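Local coordinates for protein mRNA-decapping enzyme subunit 1 (Saccharomyces cerevisiae, PDB 1Q67) that serves as a component of the decapping complex with DCP2, which removes the 7-methylguanine cap from mRNA and so commits the transcript to decay, at residues B[37-42]-B[65-70]; B[43-48]-B[56-61]; B[159-164]-B[224-229]; B[177-182]-B[194-199]. One frame throughout, in Å; residues are numbered along the deposited sequence.

Contact 1: residues B[37-42]-B[65-70]; sequences LLFHTP and LAIYLR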
loop_
_atom_site.group_PDB
_atom_site.type_symbol
_atom_site.label_atom_id
_atom_site.label_comp_id
_atom_site.label_asym_id
_atom_site.label_seq_id
_atom_site.Cartn_x
_atom_site.Cartn_y
_atom_site.Cartn_z
ATOM N N LEU B 37 -10.740 -4.566 -20.590
ATOM C CA LEU B 37 -9.628 -4.279 -19.690
ATOM C C LEU B 37 -8.502 -3.745 -20.572
ATOM O O LEU B 37 -8.163 -4.357 -21.577
ATOM C CB LEU B 37 -9.181 -5.563 -18.977
ATOM C CG LEU B 37 -7.966 -5.493 -18.046
ATOM C CD1 LEU B 37 -8.265 -4.567 -16.875
ATOM C CD2 LEU B 37 -7.627 -6.909 -17.536
ATOM N N LEU B 38 -7.913 -2.615 -20.197
ATOM C CA LEU B 38 -6.853 -2.033 -21.020
ATOM C C LEU B 38 -5.472 -2.158 -20.409
ATOM O O LEU B 38 -4.469 -2.197 -21.119
ATOM C CB LEU B 38 -7.135 -0.545 -21.271
ATOM C CG LEU B 38 -8.475 -0.192 -21.915
ATOM C CD1 LEU B 38 -8.589 1.324 -22.030
ATOM C CD2 LEU B 38 -8.581 -0.853 -23.303
ATOM N N PHE B 39 -5.421 -2.225 -19.087
ATOM C CA PHE B 39 -4.142 -2.291 -18.404
ATOM C C PHE B 39 -4.317 -2.731 -16.961
ATOM O O PHE B 39 -5.307 -2.384 -16.313
ATOM C CB PHE B 39 -3.494 -0.901 -18.424
ATOM C CG PHE B 39 -2.258 -0.785 -17.584
ATOM C CD1 PHE B 39 -1.007 -1.070 -18.121
ATOM C CD2 PHE B 39 -2.347 -0.431 -16.243
ATOM C CE1 PHE B 39 0.142 -1.000 -17.332
ATOM C CE2 PHE B 39 -1.208 -0.360 -15.445
ATOM C CZ PHE B 39 0.041 -0.649 -15.991
ATOM N N HIS B 40 -3.350 -3.496 -16.471
ATOM C CA HIS B 40 -3.358 -3.930 -15.089
ATOM C C HIS B 40 -1.928 -4.178 -14.649
ATOM O O HIS B 40 -1.090 -4.602 -15.438
ATOM C CB HIS B 40 -4.206 -5.197 -14.883
ATOM C CG HIS B 40 -3.656 -6.424 -15.544
ATOM N ND1 HIS B 40 -3.931 -6.752 -16.854
ATOM C CD2 HIS B 40 -2.845 -7.401 -15.074
ATOM C CE1 HIS B 40 -3.313 -7.879 -17.163
ATOM N NE2 HIS B 40 -2.648 -8.293 -16.102
ATOM N N THR B 41 -1.649 -3.870 -13.390
ATOM C CA THR B 41 -0.328 -4.082 -12.824
ATOM C C THR B 41 -0.642 -4.665 -11.449
ATOM O O THR B 41 -1.616 -4.265 -10.812
ATOM C CB THR B 41 0.477 -2.752 -12.731
ATOM O OG1 THR B 41 1.843 -3.042 -12.411
ATOM C CG2 THR B 41 -0.105 -1.831 -11.678
ATOM N N PRO B 42 0.174 -5.626 -10.983
ATOM C CA PRO B 42 0.046 -6.335 -9.697
ATOM C C PRO B 42 0.052 -5.541 -8.399
ATOM O O PRO B 42 -0.767 -5.792 -7.508
ATOM C CB PRO B 42 1.217 -7.332 -9.722
ATOM C CG PRO B 42 1.586 -7.435 -11.175
ATOM C CD PRO B 42 1.401 -6.043 -11.683
ATOM N N LEU B 65 -3.985 -2.685 -9.761
ATOM C CA LEU B 65 -4.434 -1.457 -10.394
ATOM C C LEU B 65 -4.807 -1.773 -11.832
ATOM O O LEU B 65 -4.025 -2.381 -12.560
ATOM C CB LEU B 65 -3.318 -0.404 -10.364
ATOM C CG LEU B 65 -3.421 0.825 -11.286
ATOM C CD1 LEU B 65 -4.635 1.662 -10.935
ATOM C CD2 LEU B 65 -2.159 1.658 -11.133
ATOM N N ALA B 66 -6.007 -1.381 -12.238
ATOM C CA ALA B 66 -6.437 -1.627 -13.604
ATOM C C ALA B 66 -7.092 -0.393 -14.205
ATOM O O ALA B 66 -7.704 0.403 -13.493
ATOM C CB ALA B 66 -7.422 -2.798 -13.653
ATOM N N ILE B 67 -6.942 -0.250 -15.519
ATOM C CA ILE B 67 -7.545 0.834 -16.276
ATOM C C ILE B 67 -8.346 0.119 -17.349
ATOM O O ILE B 67 -7.835 -0.761 -18.045
ATOM C CB ILE B 67 -6.491 1.745 -16.900
ATOM C CG1 ILE B 67 -5.794 2.518 -15.780
ATOM C CG2 ILE B 67 -7.146 2.708 -17.895
ATOM C CD1 ILE B 67 -4.584 3.250 -16.227
ATOM N N TYR B 68 -9.611 0.482 -17.474
ATOM C CA TYR B 68 -10.461 -0.211 -18.418
ATOM C C TYR B 68 -11.444 0.709 -19.123
ATOM O O TYR B 68 -11.743 1.803 -18.649
ATOM C CB TYR B 68 -11.225 -1.296 -17.659
ATOM C CG TYR B 68 -11.993 -0.732 -16.490
ATOM C CD1 TYR B 68 -13.341 -0.405 -16.614
ATOM C CD2 TYR B 68 -11.369 -0.500 -15.263
ATOM C CE1 TYR B 68 -14.053 0.127 -15.550
ATOM C CE2 TYR B 68 -12.075 0.046 -14.185
ATOM C CZ TYR B 68 -13.422 0.350 -14.343
ATOM O OH TYR B 68 -14.154 0.865 -13.295
ATOM N N LEU B 69 -11.948 0.231 -20.250
ATOM C CA LEU B 69 -12.908 0.968 -21.052
ATOM C C LEU B 69 -14.311 0.644 -20.555
ATOM O O LEU B 69 -14.628 -0.510 -20.257
ATOM C CB LEU B 69 -12.760 0.582 -22.525
ATOM C CG LEU B 69 -13.591 1.405 -23.518
ATOM C CD1 LEU B 69 -12.855 1.512 -24.850
ATOM C CD2 LEU B 69 -14.950 0.763 -23.695
ATOM N N ARG B 70 -15.145 1.669 -20.453
ATOM C CA ARG B 70 -16.504 1.483 -19.986
ATOM C C ARG B 70 -17.498 1.599 -21.142
ATOM O O ARG B 70 -17.252 2.298 -22.125
ATOM C CB ARG B 70 -16.820 2.515 -18.901
ATOM C CG ARG B 70 -15.822 2.478 -17.751
ATOM C CD ARG B 70 -16.129 3.499 -16.673
ATOM N NE ARG B 70 -17.222 3.095 -15.798
ATOM C CZ ARG B 70 -18.429 3.647 -15.797
ATOM N NH1 ARG B 70 -18.717 4.639 -16.634
ATOM N NH2 ARG B 70 -19.345 3.221 -14.941
#
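Leu38 sits where strand 37-41 bulges against strand 65-70. Its backbone N and that of Phe39 both donate to Ile67 O, at 2.8 and 3.0 Å, and both lie in the carbonyl plane. One residue of strand 65-70 thus faces two on the other side. The bulge turns the Leu38 side chain toward the neighbouring strand. CG lies anti to the carbonyl carbon (chi1 -56°), which lays the branch along the backbone of Tyr68 and Leu69. Leu38 CD1 comes within 4.3 Å of Leu69 CB. With an alanine in place of Leu38, Leu69 would probably lose this apolar neighbour, and a gap is likely to open beside the bulge.

On one face, Leu37 reaches into the hollow above the small Ala66, with Leu37 CD1 3.8 Å from Ala66 CB. Tyr68 CB lies against Leu37 CA. On the other face, Phe39 and Ile67, a hydrogen-bonded pair, bring Phe39 CB within 4.3 Å of Ile67 CB. Further along, Thr41 CG2 meets Leu65 CB at 3.8 Å, and Leu65 N closes the ladder on Thr41 O. Helix 208-223 covers this second face: Leu217 meets Phe39 and Ile67, Ile214 meets Leu65 and Ile67, and Asp210 takes the Thr41 hydroxyl. An antiparallel pair with a classic beta bulge, packed under a C-terminal helix, fits the PH-like fold of the Dcp1 family.

Contact 2: residues B[43-48]-B[56-61]; sequences HASLYK and WNKLEY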
loop_
_atom_site.group_PDB
_atom_site.type_symbol
_atom_site.label_atom_id
_atom_site.label_comp_id
_atom_site.label_asym_id
_atom_site.label_seq_id
_atom_site.Cartn_x
_atom_site.Cartn_y
_atom_site.Cartn_z
ATOM N N HIS B 43 0.978 -4.598 -8.279
ATOM C CA HIS B 43 1.102 -3.842 -7.042
ATOM C C HIS B 43 1.185 -2.330 -7.209
ATOM O O HIS B 43 2.110 -1.815 -7.837
ATOM C CB HIS B 43 2.338 -4.347 -6.294
ATOM C CG HIS B 43 2.442 -5.841 -6.255
ATOM N ND1 HIS B 43 1.602 -6.628 -5.494
ATOM C CD2 HIS B 43 3.242 -6.697 -6.936
ATOM C CE1 HIS B 43 1.879 -7.901 -5.709
ATOM N NE2 HIS B 43 2.870 -7.972 -6.580
ATOM N N ALA B 44 0.220 -1.627 -6.627
ATOM C CA ALA B 44 0.171 -0.171 -6.690
ATOM C C ALA B 44 -0.360 0.338 -5.363
ATOM O O ALA B 44 -1.291 -0.233 -4.806
ATOM C CB ALA B 44 -0.735 0.278 -7.827
ATOM N N SER B 45 0.235 1.409 -4.857
ATOM C CA SER B 45 -0.183 1.974 -3.582
ATOM C C SER B 45 -0.649 3.415 -3.811
ATOM O O SER B 45 0.003 4.182 -4.520
ATOM C CB SER B 45 0.985 1.922 -2.588
ATOM O OG SER B 45 0.558 2.315 -1.297
ATOM N N LEU B 46 -1.770 3.772 -3.194
ATOM C CA LEU B 46 -2.374 5.086 -3.371
ATOM C C LEU B 46 -2.113 6.144 -2.288
ATOM O O LEU B 46 -2.219 5.875 -1.089
ATOM C CB LEU B 46 -3.893 4.912 -3.538
ATOM C CG LEU B 46 -4.674 6.153 -3.979
ATOM C CD1 LEU B 46 -4.288 6.488 -5.426
ATOM C CD2 LEU B 46 -6.165 5.905 -3.887
ATOM N N TYR B 47 -1.780 7.353 -2.738
ATOM C CA TYR B 47 -1.546 8.493 -1.857
ATOM C C TYR B 47 -2.339 9.679 -2.394
ATOM O O TYR B 47 -2.659 9.741 -3.581
ATOM C CB TYR B 47 -0.074 8.914 -1.831
ATOM C CG TYR B 47 0.894 7.885 -1.313
ATOM C CD1 TYR B 47 1.277 6.800 -2.102
ATOM C CD2 TYR B 47 1.456 8.012 -0.043
ATOM C CE1 TYR B 47 2.199 5.871 -1.640
ATOM C CE2 TYR B 47 2.380 7.090 0.427
ATOM C CZ TYR B 47 2.747 6.024 -0.375
ATOM O OH TYR B 47 3.680 5.118 0.080
ATOM N N LYS B 48 -2.636 10.627 -1.514
ATOM C CA LYS B 48 -3.351 11.823 -1.910
ATOM C C LYS B 48 -2.561 13.031 -1.415
ATOM O O LYS B 48 -2.058 13.046 -0.285
ATOM C CB LYS B 48 -4.767 11.833 -1.326
ATOM C CG LYS B 48 -5.617 12.994 -1.832
ATOM C CD LYS B 48 -7.070 12.843 -1.433
ATOM C CE LYS B 48 -7.925 13.911 -2.101
ATOM N NZ LYS B 48 -9.377 13.639 -1.928
ATOM N N TRP B 56 2.342 14.262 1.028
ATOM C CA TRP B 56 1.560 13.142 0.536
ATOM C C TRP B 56 0.952 12.379 1.703
ATOM O O TRP B 56 1.672 11.979 2.626
ATOM C CB TRP B 56 2.440 12.176 -0.254
ATOM C CG TRP B 56 2.868 12.666 -1.600
ATOM C CD1 TRP B 56 4.121 13.068 -1.970
ATOM C CD2 TRP B 56 2.047 12.769 -2.765
ATOM N NE1 TRP B 56 4.129 13.416 -3.300
ATOM C CE2 TRP B 56 2.870 13.245 -3.811
ATOM C CE3 TRP B 56 0.694 12.511 -3.026
ATOM C CZ2 TRP B 56 2.381 13.466 -5.103
ATOM C CZ3 TRP B 56 0.208 12.732 -4.312
ATOM C CH2 TRP B 56 1.050 13.207 -5.332
ATOM N N ASN B 57 -0.366 12.193 1.674
ATOM C CA ASN B 57 -1.033 11.418 2.717
ATOM C C ASN B 57 -1.290 10.030 2.161
ATOM O O ASN B 57 -1.847 9.882 1.071
ATOM C CB ASN B 57 -2.373 12.038 3.129
ATOM C CG ASN B 57 -2.200 13.273 3.989
ATOM O OD1 ASN B 57 -1.273 13.357 4.798
ATOM N ND2 ASN B 57 -3.100 14.231 3.832
ATOM N N LYS B 58 -0.877 9.008 2.903
ATOM C CA LYS B 58 -1.087 7.634 2.470
ATOM C C LYS B 58 -2.552 7.269 2.652
ATOM O O LYS B 58 -3.122 7.490 3.723
ATOM C CB LYS B 58 -0.204 6.688 3.295
ATOM C CG LYS B 58 -0.497 5.206 3.104
ATOM C CD LYS B 58 -0.410 4.779 1.642
ATOM C CE LYS B 58 -0.893 3.339 1.493
ATOM N NZ LYS B 58 -1.366 2.990 0.126
ATOM N N LEU B 59 -3.177 6.738 1.606
ATOM C CA LEU B 59 -4.572 6.325 1.708
ATOM C C LEU B 59 -4.615 4.808 1.881
ATOM O O LEU B 59 -3.658 4.114 1.535
ATOM C CB LEU B 59 -5.360 6.726 0.457
ATOM C CG LEU B 59 -5.458 8.221 0.138
ATOM C CD1 LEU B 59 -6.430 8.417 -1.017
ATOM C CD2 LEU B 59 -5.930 8.992 1.373
ATOM N N GLU B 60 -5.731 4.298 2.392
ATOM C CA GLU B 60 -5.873 2.864 2.640
ATOM C C GLU B 60 -6.122 1.988 1.416
ATOM O O GLU B 60 -6.978 1.109 1.450
ATOM C CB GLU B 60 -6.992 2.618 3.663
ATOM C CG GLU B 60 -6.774 3.302 5.006
ATOM C CD GLU B 60 -7.628 2.705 6.125
ATOM O OE1 GLU B 60 -8.864 2.567 5.940
ATOM O OE2 GLU B 60 -7.055 2.379 7.193
ATOM N N TYR B 61 -5.393 2.217 0.334
ATOM C CA TYR B 61 -5.584 1.398 -0.856
ATOM C C TYR B 61 -4.262 1.009 -1.486
ATOM O O TYR B 61 -3.414 1.868 -1.749
ATOM C CB TYR B 61 -6.442 2.128 -1.895
ATOM C CG TYR B 61 -7.807 2.533 -1.390
ATOM C CD1 TYR B 61 -8.029 3.817 -0.899
ATOM C CD2 TYR B 61 -8.870 1.627 -1.382
ATOM C CE1 TYR B 61 -9.272 4.199 -0.409
ATOM C CE2 TYR B 61 -10.127 1.993 -0.891
ATOM C CZ TYR B 61 -10.316 3.285 -0.405
ATOM O OH TYR B 61 -11.534 3.677 0.089
#
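Lys58 lies across the ring of Tyr47, its partner in a non-hydrogen-bonded pair of an antiparallel hairpin. Its CG is anti to the backbone N (chi1 170°), and a bend at chi2 (56°) carries the chain over the ring. Lys58 CD stands over one face of Tyr47, 4.0 Å from the ring centroid, in a CH-pi contact. Lys58 NZ goes on to Leu46 O at 3.2 Å. It also points to Ser45 OG, at a distance too short to trust in detail. Leu59 N grips the same Leu46 O from the opposite face of its carbonyl plane.

Leu46 CD2 packs on Leu59 CD1 at 3.8 Å. The Leu46 side chain also lies beside that of Tyr61, pointing the same way. Lys48 and Asn57 exchange two nearly straight backbone bonds. The Lys48 chain is extended, and its amine pairs with Glu199.

Strand 55-59 is an outermost strand of its sheet within this chain, and strand 43-50 lies between it and strand 200-205. Tyr47 and Trp56 also pack on Ile148 of the second subunit.

Contact 3: residues B[159-164]-B[224-229]; sequences PNSVVN and NEPKDS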
loop_
_atom_site.group_PDB
_atom_site.type_symbol
_atom_site.label_atom_id
_atom_site.label_comp_id
_atom_site.label_asym_id
_atom_site.label_seq_id
_atom_site.Cartn_x
_atom_site.Cartn_y
_atom_site.Cartn_z
ATOM N N PRO B 159 -12.251 12.114 -21.225
ATOM C CA PRO B 159 -11.392 12.791 -22.206
ATOM C C PRO B 159 -11.512 14.319 -22.126
ATOM O O PRO B 159 -12.587 14.847 -21.845
ATOM C CB PRO B 159 -11.904 12.262 -23.549
ATOM C CG PRO B 159 -12.476 10.908 -23.201
ATOM C CD PRO B 159 -13.168 11.161 -21.880
ATOM N N ASN B 160 -10.407 15.019 -22.375
ATOM C CA ASN B 160 -10.404 16.476 -22.354
ATOM C C ASN B 160 -11.448 17.061 -23.311
ATOM O O ASN B 160 -12.112 18.042 -22.986
ATOM C CB ASN B 160 -9.027 17.026 -22.744
ATOM C CG ASN B 160 -7.939 16.616 -21.780
ATOM O OD1 ASN B 160 -8.206 16.312 -20.615
ATOM N ND2 ASN B 160 -6.695 16.622 -22.255
ATOM N N SER B 161 -11.585 16.466 -24.492
ATOM C CA SER B 161 -12.542 16.974 -25.472
ATOM C C SER B 161 -13.959 16.959 -24.917
ATOM O O SER B 161 -14.761 17.839 -25.224
ATOM C CB SER B 161 -12.482 16.163 -26.767
ATOM O OG SER B 161 -12.992 14.852 -26.591
ATOM N N VAL B 162 -14.269 15.969 -24.084
ATOM C CA VAL B 162 -15.599 15.886 -23.496
ATOM C C VAL B 162 -15.759 16.953 -22.417
ATOM O O VAL B 162 -16.806 17.585 -22.319
ATOM C CB VAL B 162 -15.862 14.473 -22.920
ATOM C CG1 VAL B 162 -17.189 14.437 -22.153
ATOM C CG2 VAL B 162 -15.897 13.466 -24.068
ATOM N N VAL B 163 -14.715 17.173 -21.623
ATOM C CA VAL B 163 -14.777 18.191 -20.583
ATOM C C VAL B 163 -14.881 19.592 -21.203
ATOM O O VAL B 163 -15.645 20.435 -20.723
ATOM C CB VAL B 163 -13.533 18.140 -19.660
ATOM C CG1 VAL B 163 -13.543 19.320 -18.691
ATOM C CG2 VAL B 163 -13.525 16.837 -18.873
ATOM N N ASN B 164 -14.118 19.838 -22.266
ATOM C CA ASN B 164 -14.146 21.139 -22.929
ATOM C C ASN B 164 -15.503 21.413 -23.573
ATOM O O ASN B 164 -16.035 22.516 -23.456
ATOM C CB ASN B 164 -13.036 21.236 -23.982
ATOM C CG ASN B 164 -11.649 21.242 -23.364
ATOM O OD1 ASN B 164 -11.446 21.776 -22.266
ATOM N ND2 ASN B 164 -10.680 20.665 -24.071
ATOM N N ASN B 224 -7.275 12.147 -26.551
ATOM C CA ASN B 224 -8.006 11.778 -27.752
ATOM C C ASN B 224 -9.506 11.753 -27.572
ATOM O O ASN B 224 -10.018 11.875 -26.458
ATOM C CB ASN B 224 -7.516 10.427 -28.267
ATOM C CG ASN B 224 -6.132 10.512 -28.869
ATOM O OD1 ASN B 224 -5.971 10.945 -30.010
ATOM N ND2 ASN B 224 -5.120 10.131 -28.097
ATOM N N GLU B 225 -10.197 11.605 -28.696
ATOM C CA GLU B 225 -11.650 11.556 -28.744
ATOM C C GLU B 225 -12.149 10.295 -28.038
ATOM O O GLU B 225 -11.473 9.266 -28.038
ATOM C CB GLU B 225 -12.094 11.536 -30.208
ATOM C CG GLU B 225 -13.497 12.029 -30.468
ATOM C CD GLU B 225 -13.651 13.517 -30.201
ATOM O OE1 GLU B 225 -12.725 14.285 -30.556
ATOM O OE2 GLU B 225 -14.704 13.915 -29.649
ATOM N N PRO B 226 -13.345 10.356 -27.433
ATOM C CA PRO B 226 -13.888 9.189 -26.741
ATOM C C PRO B 226 -13.903 7.976 -27.652
ATOM O O PRO B 226 -14.329 8.062 -28.804
ATOM C CB PRO B 226 -15.298 9.634 -26.370
ATOM C CG PRO B 226 -15.135 11.090 -26.175
ATOM C CD PRO B 226 -14.273 11.493 -27.333
ATOM N N LYS B 227 -13.434 6.852 -27.129
ATOM C CA LYS B 227 -13.395 5.609 -27.882
ATOM C C LYS B 227 -14.396 4.626 -27.297
ATOM O O LYS B 227 -14.530 4.500 -26.076
ATOM C CB LYS B 227 -11.991 5.016 -27.847
ATOM C CG LYS B 227 -10.979 5.820 -28.627
ATOM C CD LYS B 227 -10.524 5.062 -29.863
ATOM C CE LYS B 227 -11.686 4.727 -30.784
ATOM N NZ LYS B 227 -11.241 3.839 -31.900
ATOM N N ASP B 228 -15.094 3.926 -28.179
ATOM C CA ASP B 228 -16.101 2.969 -27.765
ATOM C C ASP B 228 -15.530 1.558 -27.658
ATOM O O ASP B 228 -16.107 0.698 -26.994
ATOM C CB ASP B 228 -17.262 3.006 -28.756
ATOM C CG ASP B 228 -18.509 2.363 -28.213
ATOM O OD1 ASP B 228 -18.530 1.120 -28.068
ATOM O OD2 ASP B 228 -19.471 3.108 -27.924
ATOM N N SER B 229 -14.397 1.313 -28.308
ATOM C CA SER B 229 -13.785 -0.009 -28.240
ATOM C C SER B 229 -12.316 -0.012 -28.629
ATOM O O SER B 229 -11.832 0.900 -29.306
ATOM C CB SER B 229 -14.534 -1.002 -29.135
ATOM O OG SER B 229 -14.253 -0.756 -30.501
HETATM O O HOH W 1 -9.630 14.405 -25.466
HETATM O O HOH W 2 -15.906 14.737 -27.572
#
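Glu225 OE2 takes a hydrogen from a water at 2.5 Å, and that water is also hydrogen-bonded to Ser161 OG at 3.1 Å. The contact joins the first turn of helix 160-169, with Pro159 at its N-cap position, to the loop that follows helix 208-223. A second water links the backbones. It accepts from Ser161 N at 3.0 Å and donates to Asn224 O at 2.7 Å. Ser161 N, in the first turn of the helix, is thus served by water.

Glu225 starts away from the helix, but its bend at chi2 (68°) brings the carboxylate back to the Ser161 side. Ser161 OG also lies against Pro226 CD.

The remaining contacts are mostly carbon packing. Pro159 and Pro226 cross obliquely, with Pro159 CG 4.0 Å from Pro226 CG. The exception is Pro159 CB, which rests on the carbonyl oxygen Asn224 O. Beyond the contact, Asn160 and Leu222 are joined by a backbone hydrogen bond, and Lys227 N bonds to Tyr140 OH. The tightest carbon pair across the contact is Val162 CG2 against Pro226 CG, at 3.3 Å, shorter than a usual van der Waals contact.

Contact 4: residues B[177-182]-B[194-199]; sequences NPLECM and KNLKHE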
loop_
_atom_site.group_PDB
_atom_site.type_symbol
_atom_site.label_atom_id
_atom_site.label_comp_id
_atom_site.label_asym_id
_atom_site.label_seq_id
_atom_site.Cartn_x
_atom_site.Cartn_y
_atom_site.Cartn_z
ATOM N N ASN B 177 -21.909 21.463 -10.990
ATOM C CA ASN B 177 -20.905 20.448 -10.683
ATOM C C ASN B 177 -19.689 20.692 -11.583
ATOM O O ASN B 177 -19.451 19.954 -12.540
ATOM C CB ASN B 177 -21.475 19.053 -10.948
ATOM C CG ASN B 177 -20.481 17.944 -10.643
ATOM O OD1 ASN B 177 -20.669 16.797 -11.055
ATOM N ND2 ASN B 177 -19.422 18.279 -9.914
ATOM N N PRO B 178 -18.906 21.744 -11.285
ATOM C CA PRO B 178 -17.711 22.114 -12.049
ATOM C C PRO B 178 -16.754 20.956 -12.317
ATOM O O PRO B 178 -16.400 20.198 -11.408
ATOM C CB PRO B 178 -17.076 23.199 -11.188
ATOM C CG PRO B 178 -18.264 23.860 -10.574
ATOM C CD PRO B 178 -19.114 22.680 -10.165
ATOM N N LEU B 179 -16.341 20.834 -13.575
ATOM C CA LEU B 179 -15.419 19.789 -13.999
ATOM C C LEU B 179 -14.331 20.395 -14.872
ATOM O O LEU B 179 -14.624 21.153 -15.797
ATOM C CB LEU B 179 -16.159 18.712 -14.802
ATOM C CG LEU B 179 -17.276 17.916 -14.122
ATOM C CD1 LEU B 179 -17.832 16.889 -15.101
ATOM C CD2 LEU B 179 -16.737 17.222 -12.881
ATOM N N GLU B 180 -13.076 20.070 -14.572
ATOM C CA GLU B 180 -11.949 20.563 -15.358
ATOM C C GLU B 180 -11.116 19.403 -15.885
ATOM O O GLU B 180 -11.191 18.288 -15.362
ATOM C CB GLU B 180 -11.084 21.521 -14.534
ATOM C CG GLU B 180 -11.656 22.936 -14.498
ATOM C CD GLU B 180 -10.714 23.946 -13.874
ATOM O OE1 GLU B 180 -9.563 24.067 -14.350
ATOM O OE2 GLU B 180 -11.130 24.628 -12.910
ATOM N N CYS B 181 -10.333 19.660 -16.928
ATOM C CA CYS B 181 -9.516 18.615 -17.526
ATOM C C CYS B 181 -8.573 17.931 -16.542
ATOM O O CYS B 181 -7.874 18.583 -15.761
ATOM C CB CYS B 181 -8.713 19.172 -18.702
ATOM S SG CYS B 181 -9.723 19.567 -20.156
ATOM N N MET B 182 -8.563 16.602 -16.597
ATOM C CA MET B 182 -7.713 15.810 -15.733
ATOM C C MET B 182 -6.292 15.902 -16.263
ATOM O O MET B 182 -6.065 16.427 -17.357
ATOM C CB MET B 182 -8.184 14.356 -15.729
ATOM C CG MET B 182 -9.613 14.176 -15.234
ATOM S SD MET B 182 -10.182 12.449 -15.251
ATOM C CE MET B 182 -9.179 11.785 -13.899
ATOM N N LYS B 194 -4.329 14.081 -11.693
ATOM C CA LYS B 194 -5.163 15.191 -11.255
ATOM C C LYS B 194 -6.605 14.881 -11.648
ATOM O O LYS B 194 -6.905 14.568 -12.799
ATOM C CB LYS B 194 -4.711 16.509 -11.895
ATOM C CG LYS B 194 -5.324 17.746 -11.242
ATOM C CD LYS B 194 -5.014 19.022 -12.016
ATOM C CE LYS B 194 -5.805 19.085 -13.323
ATOM N NZ LYS B 194 -7.291 19.057 -13.083
ATOM N N ASN B 195 -7.465 14.959 -10.644
ATOM C CA ASN B 195 -8.903 14.705 -10.701
ATOM C C ASN B 195 -9.646 15.721 -11.569
ATOM O O ASN B 195 -9.083 16.741 -11.966
ATOM C CB ASN B 195 -9.460 14.827 -9.273
ATOM C CG ASN B 195 -10.635 13.938 -9.023
ATOM O OD1 ASN B 195 -11.346 13.543 -9.953
ATOM N ND2 ASN B 195 -10.867 13.619 -7.757
ATOM N N LEU B 196 -10.925 15.438 -11.827
ATOM C CA LEU B 196 -11.788 16.342 -12.580
ATOM C C LEU B 196 -12.107 17.512 -11.649
ATOM O O LEU B 196 -12.586 18.559 -12.086
ATOM C CB LEU B 196 -13.098 15.650 -12.966
ATOM C CG LEU B 196 -13.111 14.701 -14.165
ATOM C CD1 LEU B 196 -14.383 13.877 -14.155
ATOM C CD2 LEU B 196 -13.003 15.506 -15.447
ATOM N N LYS B 197 -11.836 17.313 -10.359
ATOM C CA LYS B 197 -12.080 18.320 -9.332
ATOM C C LYS B 197 -10.783 18.969 -8.873
ATOM O O LYS B 197 -10.751 19.669 -7.867
ATOM C CB LYS B 197 -12.781 17.681 -8.127
ATOM C CG LYS B 197 -14.267 18.013 -8.002
ATOM C CD LYS B 197 -15.064 17.575 -9.215
ATOM C CE LYS B 197 -16.562 17.783 -8.996
ATOM N NZ LYS B 197 -16.916 19.213 -8.742
ATOM N N HIS B 198 -9.710 18.721 -9.613
ATOM C CA HIS B 198 -8.398 19.273 -9.297
ATOM C C HIS B 198 -7.728 18.597 -8.092
ATOM O O HIS B 198 -6.740 19.107 -7.560
ATOM C CB HIS B 198 -8.498 20.786 -9.057
ATOM C CG HIS B 198 -7.237 21.534 -9.373
ATOM N ND1 HIS B 198 -6.029 21.257 -8.766
ATOM C CD2 HIS B 198 -6.997 22.546 -10.242
ATOM C CE1 HIS B 198 -5.100 22.065 -9.249
ATOM N NE2 HIS B 198 -5.661 22.856 -10.147
ATOM N N GLU B 199 -8.262 17.463 -7.647
ATOM C CA GLU B 199 -7.639 16.754 -6.527
ATOM C C GLU B 199 -6.468 15.976 -7.108
ATOM O O GLU B 199 -6.559 15.444 -8.214
ATOM C CB GLU B 199 -8.630 15.800 -5.861
ATOM C CG GLU B 199 -9.858 16.500 -5.339
ATOM C CD GLU B 199 -10.839 15.549 -4.701
ATOM O OE1 GLU B 199 -10.669 15.240 -3.503
ATOM O OE2 GLU B 199 -11.777 15.104 -5.404
#
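Glu180 N donates an almost straight bond (171°) to a lone pair of Leu196 O at 3.0 Å. Leu196 belongs to a type I beta turn, Asn195 to His198, between strands 190-194 and 200-205. The irregular segment 177-182 runs alongside it toward strand 183-187.

Two lysines add polar bonds to backbone oxygens. Lys197 NZ reaches Pro178 O at 2.9 Å. Lys194, bent at chi3 and chi4, curls back so that Lys194 NZ bonds to Cys181 O at 2.8 Å and to Asn195 O. His198 N also holds Asn195 O, closing the turn. A methionine in place of Lys194 would probably leave Cys181 O and Asn195 O each without this donor.

The apolar part centres on Leu196, which is buried and also meets Val163 of helix 160-169. Leu179 CD2 touches Leu196 CB from one end, at 4.0 Å. Met182 packs against Leu196 from the other end, and Met182 CG lies 3.6 Å from Leu196 CD2.

Contacts 1 and 2 come first along the chain. Strand 34-41 turns a corner at Pro42 into strand 43-50, and the hairpin of contact 2 falls between the two strands of contact 1. Their centres are 18 Å apart, and Leu65 packs on Ala44 where they meet. Contact 1 lies in the four-stranded sheet and contact 2 in the five-stranded one. Contact 4 joins a turn of that second sheet to the loop leading into its strand 183-187. The Lys48-Glu199 salt bridge links it to contact 2. Contact 3 spans the chain on both sides of contact 4. Asn160, Val163 and Asn164 touch residues of contact 4, and Leu69 packs on residues 227-229. Together they link the two sheets with helix 160-169 and the loop after helix 208-223.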